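Local coordinates for Endoglucanase(Endo-1,4-beta-glucanase)protein (Pseudomonas stutzeri, PDB 6R2J), which probably hydrolyses internal beta-1,4-glycosidic bonds of cellulose as an endoglucanase of glycoside hydrolase family 5, at residues T34-P39 and W61-H66; F57-E62 and R78-T83; K125-F130 and L137-M142; D161-V166 and T170-E175. All coordinates share one frame; numbering follows the deposited sequence.

Contact 1: residues T34-P39 and W61-H66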
# COMPACT_ATOMS: atom_id res chain seq x y z
N THR A 34 -15.48 -4.13 16.21
CA THR A 34 -16.72 -4.65 15.66
C THR A 34 -16.67 -4.56 14.14
O THR A 34 -16.77 -5.59 13.47
CB THR A 34 -17.89 -3.82 16.18
OG1 THR A 34 -17.90 -3.85 17.61
CG2 THR A 34 -19.19 -4.36 15.64
N HIS A 35 -16.52 -3.35 13.60
CA HIS A 35 -16.53 -3.08 12.18
C HIS A 35 -15.15 -3.05 11.58
O HIS A 35 -14.98 -3.42 10.42
CB HIS A 35 -17.23 -1.74 11.94
CG HIS A 35 -18.56 -1.65 12.60
ND1 HIS A 35 -18.81 -0.82 13.67
CD2 HIS A 35 -19.72 -2.30 12.35
CE1 HIS A 35 -20.06 -0.96 14.06
NE2 HIS A 35 -20.64 -1.87 13.29
N TYR A 36 -14.16 -2.65 12.36
CA TYR A 36 -12.78 -2.63 11.93
C TYR A 36 -11.93 -3.03 13.13
O TYR A 36 -12.42 -3.16 14.26
CB TYR A 36 -12.37 -1.27 11.36
CG TYR A 36 -12.38 -0.13 12.37
CD1 TYR A 36 -11.27 0.12 13.17
CD2 TYR A 36 -13.50 0.69 12.54
CE1 TYR A 36 -11.26 1.13 14.07
CE2 TYR A 36 -13.49 1.71 13.45
CZ TYR A 36 -12.37 1.94 14.22
OH TYR A 36 -12.34 2.97 15.13
N PHE A 37 -10.66 -3.26 12.87
CA PHE A 37 -9.77 -3.88 13.83
C PHE A 37 -8.36 -3.35 13.59
O PHE A 37 -7.98 -3.06 12.46
CB PHE A 37 -9.69 -5.42 13.68
CG PHE A 37 -11.00 -6.06 13.41
CD1 PHE A 37 -11.94 -6.11 14.40
CD2 PHE A 37 -11.32 -6.55 12.16
CE1 PHE A 37 -13.18 -6.66 14.17
CE2 PHE A 37 -12.55 -7.07 11.92
CZ PHE A 37 -13.47 -7.15 12.92
N TYR A 38 -7.63 -3.26 14.62
CA TYR A 38 -6.21 -2.94 14.65
C TYR A 38 -5.39 -4.15 15.11
O TYR A 38 -5.83 -4.97 15.92
CB TYR A 38 -5.99 -1.74 15.59
CG TYR A 38 -6.12 -0.42 14.85
CD1 TYR A 38 -7.34 0.09 14.50
CD2 TYR A 38 -4.99 0.29 14.48
CE1 TYR A 38 -7.45 1.29 13.82
CE2 TYR A 38 -5.08 1.49 13.78
CZ TYR A 38 -6.30 2.00 13.46
OH TYR A 38 -6.37 3.20 12.77
N PRO A 39 -4.20 -4.31 14.54
CA PRO A 39 -3.39 -5.47 14.87
C PRO A 39 -2.77 -5.33 16.26
O PRO A 39 -2.74 -4.25 16.87
CB PRO A 39 -2.32 -5.47 13.77
CG PRO A 39 -2.20 -4.01 13.35
CD PRO A 39 -3.59 -3.45 13.50
N TRP A 61 -9.83 8.02 6.07
CA TRP A 61 -9.92 9.41 6.50
C TRP A 61 -11.12 9.63 7.44
O TRP A 61 -11.01 10.31 8.46
CB TRP A 61 -9.93 10.28 5.24
CG TRP A 61 -10.00 11.74 5.42
CD1 TRP A 61 -10.03 12.45 6.60
CD2 TRP A 61 -10.07 12.70 4.36
NE1 TRP A 61 -10.15 13.79 6.32
CE2 TRP A 61 -10.16 13.98 4.96
CE3 TRP A 61 -10.08 12.60 2.96
CZ2 TRP A 61 -10.24 15.14 4.22
CZ3 TRP A 61 -10.19 13.76 2.22
CH2 TRP A 61 -10.28 15.01 2.85
N GLU A 62 -12.25 8.98 7.14
CA GLU A 62 -13.48 9.18 7.90
C GLU A 62 -13.34 8.78 9.36
O GLU A 62 -14.10 9.26 10.20
CB GLU A 62 -14.61 8.39 7.23
CG GLU A 62 -15.05 8.95 5.88
CD GLU A 62 -14.27 8.38 4.68
OE1 GLU A 62 -13.26 7.68 4.89
OE2 GLU A 62 -14.66 8.64 3.51
N ARG A 63 -12.39 7.92 9.70
CA ARG A 63 -12.20 7.53 11.08
C ARG A 63 -11.17 8.39 11.80
O ARG A 63 -11.18 8.42 13.03
CB ARG A 63 -11.88 6.02 11.16
CG ARG A 63 -13.09 5.15 10.83
CD ARG A 63 -12.78 3.66 10.69
NE ARG A 63 -14.03 2.93 10.40
CZ ARG A 63 -14.16 1.87 9.60
NH1 ARG A 63 -13.13 1.35 8.99
NH2 ARG A 63 -15.36 1.31 9.43
N VAL A 64 -10.25 9.04 11.06
CA VAL A 64 -9.32 10.00 11.67
C VAL A 64 -9.94 11.39 11.77
O VAL A 64 -9.55 12.18 12.63
CB VAL A 64 -7.91 10.12 11.03
CG1 VAL A 64 -7.15 8.79 11.17
CG2 VAL A 64 -8.02 10.61 9.59
N GLN A 65 -10.88 11.71 10.87
CA GLN A 65 -11.59 12.99 10.86
C GLN A 65 -13.05 12.71 10.51
O GLN A 65 -13.40 12.52 9.34
CB GLN A 65 -10.95 13.98 9.90
CG GLN A 65 -11.45 15.41 10.10
CD GLN A 65 -10.73 16.42 9.23
OE1 GLN A 65 -10.35 16.10 8.11
NE2 GLN A 65 -10.52 17.62 9.74
N HIS A 66 -13.92 12.72 11.52
CA HIS A 66 -15.31 12.37 11.26
C HIS A 66 -16.01 13.37 10.34
O HIS A 66 -16.97 13.02 9.65
CB HIS A 66 -16.09 12.29 12.58
CG HIS A 66 -15.75 11.11 13.43
ND1 HIS A 66 -16.39 10.83 14.62
CD2 HIS A 66 -14.81 10.15 13.28
CE1 HIS A 66 -15.87 9.75 15.16
NE2 HIS A 66 -14.89 9.32 14.37
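On the (beta/alpha)8 barrel of this family 5 hydrolase, the loop that follows strand 14-18 lays the ring of Tyr-36 against Arg-63, which belongs to the short, weakly bonded helix 61-64 after strand 54-59. The backbones stay well apart, with 10.2 Å between the CA atoms of Tyr-36 and Arg-63, and the two side chains span that gap by sliding past each other in opposite directions. Arg-63 CD sits over one face of the ring, 3.8 Å from the Tyr-36 centroid and 27° off its normal, which meets the definition of a CH-pi contact. Further along the arginine, NE comes to 3.1 Å from Tyr-36 CD2, and CD2 in turn covers the centre of one guanidinium face. The planes of ring and guanidinium are 31° apart, hence a tilted overlay rather than a parallel stack. The overlay follows from Tyr-36 CG lying between its backbone N and carbonyl carbon (chi1 66°) and from an Arg-63 chain extended from CG to NE.

No hydrogen bond joins the segments. The buried guanidinium is instead gripped by three backbone carbonyls earlier in the loop that carries Tyr-36, NE by Pro-29 O, NH1 by Phe-23 O and NH2 by Ile-27 O, which probably fixes its rotation beside the ring; the tyrosine hydroxyl is held by Gln-76. Within 61-66, one turn along, Trp-61 NE1 donates a nearly straight bond to a lone pair of Gln-65 OE1 at 2.9 Å, lying within the indole plane.

Contact 2: residues F57-E62 and R78-T83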
# COMPACT_ATOMS: atom_id res chain seq x y z
N PHE A 57 -0.18 -0.24 5.81
CA PHE A 57 -1.29 -0.27 6.76
C PHE A 57 -2.43 0.65 6.35
O PHE A 57 -2.36 1.87 6.57
CB PHE A 57 -0.81 0.08 8.16
CG PHE A 57 -1.86 -0.16 9.20
CD1 PHE A 57 -2.16 -1.45 9.59
CD2 PHE A 57 -2.60 0.88 9.72
CE1 PHE A 57 -3.14 -1.73 10.54
CE2 PHE A 57 -3.63 0.61 10.65
CZ PHE A 57 -3.87 -0.69 11.07
N PRO A 58 -3.52 0.11 5.78
CA PRO A 58 -4.68 0.95 5.43
C PRO A 58 -5.46 1.46 6.65
O PRO A 58 -5.67 0.76 7.65
CB PRO A 58 -5.56 0.03 4.55
CG PRO A 58 -4.63 -1.09 4.09
CD PRO A 58 -3.63 -1.27 5.21
N PHE A 59 -5.91 2.71 6.53
CA PHE A 59 -6.85 3.36 7.43
C PHE A 59 -7.73 4.22 6.53
O PHE A 59 -7.44 4.42 5.33
CB PHE A 59 -6.08 4.11 8.51
CG PHE A 59 -5.43 5.35 8.00
CD1 PHE A 59 -4.22 5.28 7.34
CD2 PHE A 59 -6.08 6.58 8.09
CE1 PHE A 59 -3.63 6.42 6.83
CE2 PHE A 59 -5.52 7.72 7.58
CZ PHE A 59 -4.28 7.66 6.96
N ILE A 60 -8.83 4.73 7.09
CA ILE A 60 -9.68 5.64 6.32
C ILE A 60 -9.74 7.03 6.94
O ILE A 60 -9.70 7.20 8.16
CB ILE A 60 -11.08 5.07 5.97
CG1 ILE A 60 -11.89 4.79 7.24
CG2 ILE A 60 -10.92 3.80 5.06
CD1 ILE A 60 -13.31 4.36 6.94
N TRP A 61 -9.83 8.02 6.07
CA TRP A 61 -9.92 9.41 6.50
C TRP A 61 -11.12 9.63 7.44
O TRP A 61 -11.01 10.31 8.46
CB TRP A 61 -9.93 10.28 5.24
CG TRP A 61 -10.00 11.74 5.42
CD1 TRP A 61 -10.03 12.45 6.60
CD2 TRP A 61 -10.07 12.70 4.36
NE1 TRP A 61 -10.15 13.79 6.32
CE2 TRP A 61 -10.16 13.98 4.96
CE3 TRP A 61 -10.08 12.60 2.96
CZ2 TRP A 61 -10.24 15.14 4.22
CZ3 TRP A 61 -10.19 13.76 2.22
CH2 TRP A 61 -10.28 15.01 2.85
N GLU A 62 -12.25 8.98 7.14
CA GLU A 62 -13.48 9.18 7.90
C GLU A 62 -13.34 8.78 9.36
O GLU A 62 -14.10 9.26 10.20
CB GLU A 62 -14.61 8.39 7.23
CG GLU A 62 -15.05 8.95 5.88
CD GLU A 62 -14.27 8.38 4.68
OE1 GLU A 62 -13.26 7.68 4.89
OE2 GLU A 62 -14.66 8.64 3.51
N ARG A 78 -4.12 7.59 18.29
CA ARG A 78 -3.50 6.70 19.28
C ARG A 78 -3.41 5.28 18.73
O ARG A 78 -2.39 4.60 18.90
CB ARG A 78 -4.31 6.82 20.59
CG ARG A 78 -3.85 5.98 21.80
CD ARG A 78 -4.97 5.81 22.91
NE ARG A 78 -6.30 5.51 22.35
CZ ARG A 78 -6.65 4.36 21.76
NH1 ARG A 78 -5.79 3.34 21.69
NH2 ARG A 78 -7.88 4.22 21.27
N LEU A 79 -4.43 4.83 18.00
CA LEU A 79 -4.40 3.48 17.45
C LEU A 79 -3.36 3.36 16.34
O LEU A 79 -2.67 2.34 16.23
CB LEU A 79 -5.78 3.13 16.92
CG LEU A 79 -6.85 2.73 17.94
CD1 LEU A 79 -8.23 2.85 17.33
CD2 LEU A 79 -6.53 1.31 18.44
N LEU A 80 -3.22 4.40 15.52
CA LEU A 80 -2.19 4.40 14.50
C LEU A 80 -0.79 4.51 15.12
O LEU A 80 0.15 3.87 14.65
CB LEU A 80 -2.46 5.54 13.53
CG LEU A 80 -3.62 5.38 12.56
CD1 LEU A 80 -3.96 6.69 11.84
CD2 LEU A 80 -3.26 4.32 11.58
N LYS A 81 -0.65 5.31 16.17
CA LYS A 81 0.64 5.41 16.85
C LYS A 81 1.09 4.07 17.42
O LYS A 81 2.27 3.70 17.35
CB LYS A 81 0.54 6.45 17.96
CG LYS A 81 1.63 6.31 19.00
CD LYS A 81 2.99 6.75 18.43
CE LYS A 81 3.44 8.13 18.99
NZ LYS A 81 4.92 8.29 18.88
N LYS A 82 0.14 3.36 18.05
CA LYS A 82 0.40 2.02 18.55
C LYS A 82 0.90 1.13 17.44
O LYS A 82 1.88 0.39 17.61
CB LYS A 82 -0.90 1.46 19.17
CG LYS A 82 -0.85 -0.02 19.50
CD LYS A 82 -2.11 -0.55 20.22
CE LYS A 82 -2.00 -2.07 20.41
NZ LYS A 82 -3.23 -2.72 20.96
N THR A 83 0.24 1.18 16.27
CA THR A 83 0.64 0.38 15.11
C THR A 83 2.08 0.68 14.73
O THR A 83 2.89 -0.24 14.53
CB THR A 83 -0.33 0.67 13.96
OG1 THR A 83 -1.65 0.23 14.35
CG2 THR A 83 0.12 -0.02 12.67
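Leu-79 O draws two groups of Thr-83, the residue that covers Phe-57 across this contact. Thr-83 N donates to it at 3.1 Å in the ordinary helical pattern, and Thr-83 OG1 stands 3.0 Å from the same Leu-79 O, although another acceptor competes for the hydroxyl proton. With chi1 at -64° the hydroxyl lies beside the threonine's own backbone N, while the methyl CG2 is anti to that N and faces the strand.

The fold element is a beta-alpha pair of the barrel: strand 57-59 and helix 78-83 run antiparallel, the axes of these short segments 11.2 Å apart at 178°. Phe-57 and Phe-59 both direct their CB atoms toward the helix, and Pro-58 between them turns the other way, as strand alternation requires. Thr-83 CG2 stands almost exactly above the middle of the Phe-57 ring, 4.0 Å from its centroid and 8° off the normal, a CH-pi contact. Leu-80 approaches the same ring differently: its CD2 lies at the edge, near the ring plane, 3.8 Å from Phe-57 CE2. That methyl also reaches Phe-59 CB at 4.2 Å. The other branch, CD1, hangs over one face of the Phe-59 ring, displaced toward the rim. Leu-80 therefore wedges between the two aromatics with both methyls employed. Beyond the pair, Tyr-38 meets the Phe-57 ring and Leu-126 packs on Phe-59.

Since no hydrogen bond crosses between strand and helix, the direct contact between them is apolar, resting on the fit of methyls and rings; it is the Thr-83 methyl, not its hydroxyl, that covers the Phe-57 ring.

Contact 3: residues K125-F130 and L137-M142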
# COMPACT_ATOMS: atom_id res chain seq x y z
N LYS A 125 -2.02 17.76 9.07
CA LYS A 125 -2.27 17.43 10.47
C LYS A 125 -1.77 16.04 10.81
O LYS A 125 -1.17 15.85 11.87
CB LYS A 125 -3.76 17.55 10.81
CG LYS A 125 -4.21 18.94 11.21
CD LYS A 125 -5.62 18.85 11.73
CE LYS A 125 -6.15 20.18 12.21
NZ LYS A 125 -6.82 20.89 11.09
N LEU A 126 -2.01 15.05 9.94
CA LEU A 126 -1.48 13.71 10.19
C LEU A 126 0.05 13.69 10.22
O LEU A 126 0.66 13.03 11.08
CB LEU A 126 -1.99 12.72 9.13
CG LEU A 126 -3.48 12.37 9.16
CD1 LEU A 126 -3.86 11.56 7.95
CD2 LEU A 126 -3.77 11.62 10.45
N ALA A 127 0.70 14.41 9.30
CA ALA A 127 2.16 14.42 9.29
C ALA A 127 2.72 15.07 10.56
O ALA A 127 3.79 14.68 11.02
CB ALA A 127 2.66 15.13 8.03
N GLU A 128 2.02 16.06 11.12
CA GLU A 128 2.40 16.63 12.41
C GLU A 128 2.32 15.60 13.52
O GLU A 128 3.13 15.61 14.44
CB GLU A 128 1.47 17.81 12.74
CG GLU A 128 1.67 19.12 11.92
CD GLU A 128 0.51 20.11 12.11
OE1 GLU A 128 -0.19 20.04 13.14
OE2 GLU A 128 0.27 20.98 11.23
N ARG A 129 1.35 14.69 13.45
CA ARG A 129 1.23 13.69 14.51
C ARG A 129 2.33 12.62 14.44
O ARG A 129 2.77 12.11 15.49
CB ARG A 129 -0.14 13.01 14.44
CG ARG A 129 -1.38 13.90 14.53
CD ARG A 129 -1.53 14.55 15.90
NE ARG A 129 -2.68 15.45 15.88
CZ ARG A 129 -3.80 15.26 16.58
NH1 ARG A 129 -3.89 14.21 17.39
NH2 ARG A 129 -4.82 16.10 16.48
N PHE A 130 2.76 12.22 13.23
CA PHE A 130 3.65 11.06 13.07
C PHE A 130 5.06 11.38 12.60
O PHE A 130 5.91 10.49 12.58
CB PHE A 130 3.01 10.02 12.14
CG PHE A 130 1.63 9.62 12.53
CD1 PHE A 130 1.39 9.03 13.74
CD2 PHE A 130 0.56 9.84 11.69
CE1 PHE A 130 0.08 8.65 14.09
CE2 PHE A 130 -0.73 9.48 12.04
CZ PHE A 130 -0.98 8.88 13.24
N LEU A 137 7.68 4.49 7.62
CA LEU A 137 8.40 4.59 6.36
C LEU A 137 7.85 5.70 5.48
O LEU A 137 8.62 6.38 4.80
CB LEU A 137 8.28 3.29 5.57
CG LEU A 137 9.12 3.21 4.30
CD1 LEU A 137 10.61 3.26 4.58
CD2 LEU A 137 8.71 1.87 3.60
N GLY A 138 6.53 5.88 5.42
CA GLY A 138 6.00 6.94 4.59
C GLY A 138 4.49 6.93 4.53
O GLY A 138 3.81 6.18 5.24
N TYR A 139 3.99 7.83 3.67
CA TYR A 139 2.56 8.13 3.56
C TYR A 139 2.07 7.76 2.17
O TYR A 139 2.42 8.42 1.18
CB TYR A 139 2.23 9.61 3.82
CG TYR A 139 2.57 10.10 5.20
CD1 TYR A 139 2.19 9.37 6.32
CD2 TYR A 139 3.25 11.29 5.37
CE1 TYR A 139 2.49 9.80 7.56
CE2 TYR A 139 3.57 11.74 6.64
CZ TYR A 139 3.18 10.98 7.74
OH TYR A 139 3.48 11.39 9.03
N ASP A 140 1.21 6.75 2.09
CA ASP A 140 0.48 6.41 0.88
C ASP A 140 -0.78 7.26 0.96
O ASP A 140 -1.77 6.91 1.61
CB ASP A 140 0.25 4.90 0.88
CG ASP A 140 -0.31 4.37 -0.42
OD1 ASP A 140 -0.87 5.17 -1.22
OD2 ASP A 140 -0.21 3.13 -0.59
N ILE A 141 -0.70 8.45 0.36
CA ILE A 141 -1.71 9.47 0.59
C ILE A 141 -3.08 9.11 0.04
O ILE A 141 -4.08 9.69 0.47
CB ILE A 141 -1.22 10.84 0.07
CG1 ILE A 141 -0.95 10.83 -1.43
CG2 ILE A 141 0.06 11.28 0.77
CD1 ILE A 141 -0.75 12.21 -2.04
N MET A 142 -3.19 8.16 -0.88
CA MET A 142 -4.51 7.73 -1.32
C MET A 142 -4.43 6.36 -1.98
O MET A 142 -3.66 6.18 -2.91
CB MET A 142 -5.11 8.72 -2.33
CG MET A 142 -6.54 8.43 -2.78
SD MET A 142 -7.66 8.35 -1.38
CE MET A 142 -7.35 9.91 -0.56
O HOH W 1 5.28 13.51 8.92
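Tyr-139 pushes its phenol from strand 136-140 up to helix 116-130, within the barrel's beta-alpha-beta crossover from strand 93-98. The hydroxyl makes the closest approaches: Tyr-139 OH is 3.3 Å from Ala-127 CA and 3.4 Å from Phe-130 CB, and it lies at the edge of the Phe-130 ring. Lower on the phenol, Tyr-139 CE2 meets the methyl Ala-127 CB at 3.8 Å, obliquely to the ring. The small side chain of Ala-127 is consistent with so near an approach to the helix backbone.

No direct hydrogen bond joins the segments; a water does the work. It donates to Ala-127 O at 2.8 Å and pairs with Tyr-139 OH at the same length, the proton direction of this second bond being undecided. Replacing Tyr-139 by a phenylalanine here would probably leave this water without its partner on the strand and open a small gap beside Ala-127 and Phe-130.

In the next shell, helix 125-130 runs antiparallel to strand 137-140, at 163° and 10.8 Å between the axes of these short segments. Tyr-139 is held in the sheet by backbone bonds to Leu-171 and Phe-173, and Trp-123 of helix 116-130 meets its ring. Phe-130 is backed by Leu-80 and Leu-84 of helix 74-89. The neighbouring Asp-140 turns the other way and forms a salt bridge with Arg-56. With chi1 at -62°, CG of Tyr-139 lies beside the backbone N and the phenol extends to the helix; the bridging water lies in the plane of the Tyr-139 ring.

Contact 4: residues D161-V166 and T170-E175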
# COMPACT_ATOMS: atom_id res chain seq x y z
N ASP A 161 2.38 19.00 -1.18
CA ASP A 161 2.84 20.32 -0.76
C ASP A 161 2.65 20.49 0.74
O ASP A 161 3.57 20.89 1.46
CB ASP A 161 2.09 21.41 -1.53
CG ASP A 161 2.43 21.42 -3.01
OD1 ASP A 161 3.46 20.83 -3.39
OD2 ASP A 161 1.68 22.02 -3.80
N ALA A 162 1.46 20.13 1.23
CA ALA A 162 1.13 20.30 2.64
C ALA A 162 2.01 19.44 3.53
O ALA A 162 2.52 19.91 4.56
CB ALA A 162 -0.35 19.96 2.88
N ILE A 163 2.21 18.18 3.15
CA ILE A 163 3.06 17.30 3.94
C ILE A 163 4.48 17.87 4.05
O ILE A 163 5.11 17.82 5.12
CB ILE A 163 3.09 15.89 3.32
CG1 ILE A 163 1.80 15.10 3.58
CG2 ILE A 163 4.32 15.09 3.84
CD1 ILE A 163 1.70 13.78 2.73
N ARG A 164 5.01 18.40 2.95
CA ARG A 164 6.39 18.87 2.91
C ARG A 164 6.55 20.19 3.62
O ARG A 164 7.69 20.63 3.80
CB ARG A 164 6.87 18.95 1.46
CG ARG A 164 6.90 17.59 0.73
CD ARG A 164 8.08 16.80 1.26
NE ARG A 164 8.36 15.58 0.50
CZ ARG A 164 8.41 14.38 1.04
NH1 ARG A 164 8.22 14.21 2.34
NH2 ARG A 164 8.67 13.34 0.29
N GLU A 165 5.43 20.82 4.01
CA GLU A 165 5.48 22.01 4.86
C GLU A 165 5.87 21.64 6.29
O GLU A 165 6.39 22.48 7.04
CB GLU A 165 4.11 22.68 4.91
CG GLU A 165 3.59 23.32 3.63
CD GLU A 165 2.12 23.79 3.79
OE1 GLU A 165 1.76 24.21 4.91
OE2 GLU A 165 1.30 23.72 2.84
N VAL A 166 5.59 20.41 6.69
CA VAL A 166 5.88 19.95 8.04
C VAL A 166 6.90 18.83 8.10
O VAL A 166 7.55 18.65 9.14
CB VAL A 166 4.60 19.56 8.82
CG1 VAL A 166 3.62 20.73 8.90
CG2 VAL A 166 3.97 18.34 8.22
N THR A 170 9.94 12.08 5.43
CA THR A 170 9.16 10.88 5.17
C THR A 170 8.95 10.69 3.67
O THR A 170 8.71 11.66 2.93
CB THR A 170 7.82 10.99 5.91
OG1 THR A 170 7.11 9.75 5.86
CG2 THR A 170 6.95 12.07 5.30
N LEU A 171 9.06 9.43 3.23
CA LEU A 171 8.64 9.04 1.89
C LEU A 171 7.15 9.29 1.70
O LEU A 171 6.34 9.19 2.62
CB LEU A 171 8.93 7.56 1.66
CG LEU A 171 10.40 7.16 1.71
CD1 LEU A 171 10.56 5.68 1.49
CD2 LEU A 171 11.21 7.95 0.71
N ILE A 172 6.78 9.58 0.45
CA ILE A 172 5.38 9.71 0.06
C ILE A 172 5.16 8.81 -1.14
O ILE A 172 5.95 8.86 -2.11
CB ILE A 172 4.98 11.16 -0.27
CG1 ILE A 172 5.09 12.06 0.96
CG2 ILE A 172 3.53 11.18 -0.91
CD1 ILE A 172 5.07 13.56 0.62
N PHE A 173 4.07 8.02 -1.10
CA PHE A 173 3.69 7.07 -2.13
C PHE A 173 2.49 7.59 -2.90
O PHE A 173 1.44 7.93 -2.32
CB PHE A 173 3.44 5.70 -1.50
CG PHE A 173 4.68 5.15 -0.81
CD1 PHE A 173 5.07 5.60 0.43
CD2 PHE A 173 5.48 4.19 -1.43
CE1 PHE A 173 6.21 5.11 1.02
CE2 PHE A 173 6.62 3.69 -0.80
CZ PHE A 173 6.97 4.16 0.40
N ILE A 174 2.67 7.68 -4.22
CA ILE A 174 1.69 8.25 -5.13
C ILE A 174 1.11 7.13 -5.99
O ILE A 174 1.81 6.51 -6.79
CB ILE A 174 2.31 9.36 -6.00
CG1 ILE A 174 3.01 10.43 -5.14
CG2 ILE A 174 1.23 10.01 -6.91
CD1 ILE A 174 2.10 11.22 -4.22
N GLU A 175 -0.19 6.91 -5.85
CA GLU A 175 -0.97 6.08 -6.75
C GLU A 175 -1.57 6.91 -7.90
O GLU A 175 -1.64 8.16 -7.85
CB GLU A 175 -2.07 5.35 -5.94
CG GLU A 175 -1.44 4.50 -4.83
CD GLU A 175 -2.42 3.62 -4.10
OE1 GLU A 175 -3.28 3.02 -4.77
OE2 GLU A 175 -2.31 3.52 -2.84
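Arg-164 and Ile-172 approach head-on from helix and strand, and the methyl Ile-172 CD1 settles over the centre of one guanidinium face, 3.5 Å from Arg-164 CZ. At the edge of the same flat group, near its plane, stands Thr-170 O. Arg-164 NH1 donates to it at 2.7 Å with an N-H...O angle of 159°, and the donor lies in the carbonyl plane; a second bond, from Arg-164 NH2 to Thr-170 O at 3.1 Å, is weak. The chain is bent at chi2 (-74°), which brings the guanidinium from the flank of helix 152-166 to the start of strand 171-175. Beside it, the ends of Ile-163 and Ile-172 meet tip to tip, Ile-163 CG2 lying 3.6 Å from Ile-172 CD1, so one methyl serves both an aliphatic and a planar partner.

These residues join helix and final strand of the beta-alpha-beta unit 136-140, 152-166, 171-175. Outside the segments, Arg-164 NE forms a salt bridge with Asp-196, and NH1 also bonds Asp-167 O in the intervening turn. A methionine in its place would probably leave Thr-170 O without its side-chain donors and the carboxylate of Asp-196 without its mate.

The chemistry divides the guanidinium between two roles: its N-H groups serve backbone oxygens and an acid, while its face, poor in hydrogen-bonding capacity, is suited to cover the isoleucine methyl.

From the N terminus, contact 1 comes first, closing the stretch from the loop before helix 41-49 to the short helix 61-64. Contact 2 opens before contact 1 has ended and closes the stretch from strand 54-59 through helix 61-64 to helix 74-89; the two interleave, sharing Trp-61 and Glu-62, and Tyr-38 packs on Leu-80 and Thr-83. Contacts 3 and 4 follow in series, each closing a short return between a helix and the strand after it. Leu-80 against Phe-130 carries contact 2 into contact 3, whose strand 136-140 lies beside strand 171-175 of contact 4. Contacts 2, 3 and 4 thus fasten outer helices to one parallel sheet, whereas contact 1 ties a loop to helix 61-64.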